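Local coordinates for surface presentation of antigens protein SpaO (Salmonella typhimurium, PDB 4YX7) that takes part in the secretory pathway that presents on the Salmonella surface the determinants needed for entry into mammalian cells, at residues Leu8-Arg13 and Val44-Lys49. Sequence-based numbering, arbitrary orientation.
Sequences LRWPLR and VYCYAK
A bend at chi3 (-50°) turns the guanidinium of Arg-13 back across CB of Tyr-45 to the carbonyl of Tyr-47. NH2 (2.9 Å) and NH1 (3.2 Å) of Arg-13 both grip Tyr-47 O; the acceptor lies close to the guanidinium plane, and both nitrogens come from the same face of the carbonyl. CB of Tyr-45 sits over one guanidinium face, with the phenol plane turned 41° from it. Two nearly straight backbone bonds join the strands beneath, Arg-13 N to Tyr-45 O and Tyr-45 N to Arg-13 O, an antiparallel hydrogen-bonded pair.

Past this pair, a water donates to Pro-11 O (2.6 Å) and accepts from Tyr-47 N and more weakly from Arg-13 NH1. Tyr-47 crosses the proline ring at about a right angle, with CZ 3.4 Å from Pro-11 CG. With SG anti to the backbone N (chi1 -170°), Cys-46 puts its sulfur 3.7 Å from Pro-11 CD and at the edge of the Trp-10 indole. Leu-12 CD2 packs on Cys-46 CB and its CD1 on Val-44 CG1, an apolar patch that Leu-51 joins from strand 49-57.

On its other edge, strand 9-22 pairs antiparallel with a strand on the chain of another protein, which also supplies an acidic side chain in a salt bridge with Arg-13 NE. The guanidinium thus links that protein to the type II' turn of Cys-46 to Lys-49, which closes the tight beta hairpin of strands 39-46 and 49-57 in this SPOA-type fragment of SpaO, a FliN/MopA/SpaO-family protein whose antiparallel sheet here continues across the interface.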
ATOM      1  N   LEU A   8      35.607   9.301   2.729  1.00 48.50           N
ATOM      2  CA  LEU A   8      34.992   9.420   4.050  1.00 44.68           C
ATOM      3  C   LEU A   8      33.546   8.919   4.098  1.00 39.03           C
ATOM      4  O   LEU A   8      33.184   8.124   4.965  1.00 38.90           O
ATOM      5  CB  LEU A   8      35.040  10.883   4.509  1.00 45.26           C
ATOM      6  CG  LEU A   8      36.386  11.522   4.847  1.00 48.93           C
ATOM      7  CD1 LEU A   8      36.242  13.031   4.822  1.00 48.97           C
ATOM      8  CD2 LEU A   8      36.866  11.054   6.215  1.00 48.91           C
ATOM      9  N   ARG A   9      32.727   9.405   3.167  1.00 37.30           N
ATOM     10  CA  ARG A   9      31.311   9.053   3.108  1.00 33.58           C
ATOM     11  C   ARG A   9      30.912   8.359   1.788  1.00 33.77           C
ATOM     12  O   ARG A   9      31.481   8.617   0.717  1.00 34.65           O
ATOM     13  CB  ARG A   9      30.458  10.304   3.325  1.00 34.11           C
ATOM     14  N   TRP A  10      29.914   7.484   1.878  1.00 29.97           N
ATOM     15  CA  TRP A  10      29.552   6.613   0.772  1.00 30.30           C
ATOM     16  C   TRP A  10      28.080   6.765   0.435  1.00 27.25           C
ATOM     17  O   TRP A  10      27.228   6.561   1.289  1.00 24.15           O
ATOM     18  CB  TRP A  10      29.858   5.151   1.120  1.00 31.72           C
ATOM     19  CG  TRP A  10      31.217   4.915   1.739  1.00 36.31           C
ATOM     20  CD1 TRP A  10      31.639   5.311   2.977  1.00 33.12           C
ATOM     21  CD2 TRP A  10      32.309   4.197   1.159  1.00 43.48           C
ATOM     22  NE1 TRP A  10      32.927   4.908   3.192  1.00 37.87           N
ATOM     23  CE2 TRP A  10      33.364   4.216   2.092  1.00 44.77           C
ATOM     24  CE3 TRP A  10      32.503   3.545  -0.065  1.00 50.15           C
ATOM     25  CZ2 TRP A  10      34.594   3.611   1.845  1.00 53.35           C
ATOM     26  CZ3 TRP A  10      33.727   2.942  -0.312  1.00 58.17           C
ATOM     27  CH2 TRP A  10      34.757   2.980   0.641  1.00 59.25           C
ATOM     28  N   PRO A  11      27.774   7.102  -0.825  1.00 29.98           N
ATOM     29  CA  PRO A  11      26.388   7.331  -1.233  1.00 26.26           C
ATOM     30  C   PRO A  11      25.643   6.034  -1.495  1.00 23.69           C
ATOM     31  O   PRO A  11      25.899   5.404  -2.518  1.00 28.83           O
ATOM     32  CB  PRO A  11      26.545   8.134  -2.527  1.00 27.01           C
ATOM     33  CG  PRO A  11      27.805   7.635  -3.098  1.00 27.05           C
ATOM     34  CD  PRO A  11      28.707   7.276  -1.948  1.00 27.68           C
ATOM     35  N   LEU A  12      24.729   5.639  -0.614  1.00 22.22           N
ATOM     36  CA  LEU A  12      24.015   4.387  -0.838  1.00 22.71           C
ATOM     37  C   LEU A  12      22.660   4.610  -1.503  1.00 23.86           C
ATOM     38  O   LEU A  12      21.977   5.591  -1.235  1.00 25.07           O
ATOM     39  CB  LEU A  12      23.834   3.629   0.471  1.00 21.53           C
ATOM     40  CG  LEU A  12      25.084   3.370   1.308  1.00 18.59           C
ATOM     41  CD1 LEU A  12      24.718   2.558   2.516  1.00 23.68           C
ATOM     42  CD2 LEU A  12      26.146   2.667   0.503  1.00 20.52           C
ATOM     43  N   ARG A  13      22.298   3.700  -2.399  1.00 23.88           N
ATOM     44  CA  ARG A  13      20.987   3.701  -3.030  1.00 20.43           C
ATOM     45  C   ARG A  13      20.310   2.404  -2.661  1.00 20.06           C
ATOM     46  O   ARG A  13      20.893   1.331  -2.824  1.00 23.28           O
ATOM     47  CB  ARG A  13      21.091   3.826  -4.549  1.00 18.96           C
ATOM     48  CG  ARG A  13      21.923   4.992  -5.023  1.00 19.63           C
ATOM     49  CD  ARG A  13      21.761   5.171  -6.508  1.00 20.56           C
ATOM     50  NE  ARG A  13      21.968   3.912  -7.210  1.00 24.17           N
ATOM     51  CZ  ARG A  13      23.168   3.411  -7.481  1.00 30.25           C
ATOM     52  NH1 ARG A  13      24.256   4.070  -7.100  1.00 33.27           N
ATOM     53  NH2 ARG A  13      23.289   2.255  -8.127  1.00 31.32           N
ATOM     54  N   VAL A  44      21.275  -3.065  -1.877  1.00 21.83           N
ATOM     55  CA  VAL A  44      21.995  -1.860  -1.518  1.00 20.76           C
ATOM     56  C   VAL A  44      23.109  -1.646  -2.538  1.00 21.20           C
ATOM     57  O   VAL A  44      23.915  -2.538  -2.805  1.00 18.93           O
ATOM     58  CB  VAL A  44      22.587  -1.931  -0.105  1.00 20.52           C
ATOM     59  CG1 VAL A  44      23.038  -0.562   0.324  1.00 17.20           C
ATOM     60  CG2 VAL A  44      21.572  -2.480   0.868  1.00 19.96           C
ATOM     61  N   TYR A  45      23.123  -0.460  -3.127  1.00 21.60           N
ATOM     62  CA  TYR A  45      24.143  -0.092  -4.088  1.00 20.97           C
ATOM     63  C   TYR A  45      24.942   1.098  -3.582  1.00 20.55           C
ATOM     64  O   TYR A  45      24.405   1.996  -2.932  1.00 20.39           O
ATOM     65  CB  TYR A  45      23.516   0.243  -5.451  1.00 21.04           C
ATOM     66  CG  TYR A  45      23.330  -0.936  -6.370  1.00 24.09           C
ATOM     67  CD1 TYR A  45      22.320  -1.851  -6.153  1.00 25.80           C
ATOM     68  CD2 TYR A  45      24.164  -1.127  -7.465  1.00 30.84           C
ATOM     69  CE1 TYR A  45      22.140  -2.929  -6.993  1.00 31.96           C
ATOM     70  CE2 TYR A  45      23.995  -2.210  -8.315  1.00 37.44           C
ATOM     71  CZ  TYR A  45      22.974  -3.108  -8.072  1.00 39.29           C
ATOM     72  OH  TYR A  45      22.779  -4.188  -8.909  1.00 46.39           O
ATOM     73  N   CYS A  46      26.236   1.069  -3.864  1.00 19.55           N
ATOM     74  CA  CYS A  46      27.081   2.240  -3.783  1.00 20.09           C
ATOM     75  C   CYS A  46      27.729   2.379  -5.142  1.00 22.49           C
ATOM     76  O   CYS A  46      28.587   1.585  -5.500  1.00 27.32           O
ATOM     77  CB  CYS A  46      28.130   2.104  -2.683  1.00 21.57           C
ATOM     78  SG  CYS A  46      29.009   3.632  -2.341  1.00 28.37           S
ATOM     79  N   TYR A  47      27.300   3.373  -5.904  1.00 24.21           N
ATOM     80  CA  TYR A  47      27.649   3.452  -7.318  1.00 29.24           C
ATOM     81  C   TYR A  47      27.256   2.137  -8.016  1.00 28.67           C
ATOM     82  O   TYR A  47      26.143   1.655  -7.841  1.00 27.03           O
ATOM     83  CB  TYR A  47      29.142   3.783  -7.477  1.00 33.21           C
ATOM     84  CG  TYR A  47      29.536   5.069  -6.765  1.00 34.71           C
ATOM     85  CD1 TYR A  47      29.152   6.304  -7.268  1.00 36.45           C
ATOM     86  CD2 TYR A  47      30.280   5.050  -5.594  1.00 35.80           C
ATOM     87  CE1 TYR A  47      29.500   7.479  -6.633  1.00 35.99           C
ATOM     88  CE2 TYR A  47      30.629   6.223  -4.953  1.00 36.23           C
ATOM     89  CZ  TYR A  47      30.235   7.432  -5.484  1.00 37.10           C
ATOM     90  OH  TYR A  47      30.569   8.612  -4.867  1.00 42.29           O
ATOM     91  N   ALA A  48      28.162   1.545  -8.782  1.00 33.44           N
ATOM     92  CA  ALA A  48      27.824   0.336  -9.537  1.00 34.94           C
ATOM     93  C   ALA A  48      28.049  -0.954  -8.737  1.00 35.55           C
ATOM     94  O   ALA A  48      27.850  -2.055  -9.259  1.00 38.72           O
ATOM     95  CB  ALA A  48      28.618   0.295 -10.840  1.00 36.37           C
ATOM     96  N   LYS A  49      28.454  -0.808  -7.474  1.00 33.28           N
ATOM     97  CA  LYS A  49      28.748  -1.945  -6.602  1.00 30.43           C
ATOM     98  C   LYS A  49      27.545  -2.394  -5.785  1.00 28.39           C
ATOM     99  O   LYS A  49      27.020  -1.633  -4.981  1.00 26.08           O
ATOM    100  CB  LYS A  49      29.891  -1.600  -5.646  1.00 32.23           C
ATOM    101  CG  LYS A  49      31.275  -2.055  -6.086  1.00 38.33           C
ATOM    102  CD  LYS A  49      31.562  -1.702  -7.536  1.00 42.52           C
ATOM    103  CE  LYS A  49      32.647  -2.585  -8.121  1.00 48.91           C
ATOM    104  NZ  LYS A  49      32.702  -2.465  -9.603  1.00 50.92           N
TER
HETATM  105  O   HOH W   1      25.503   5.474  -5.037  1.00 21.33           O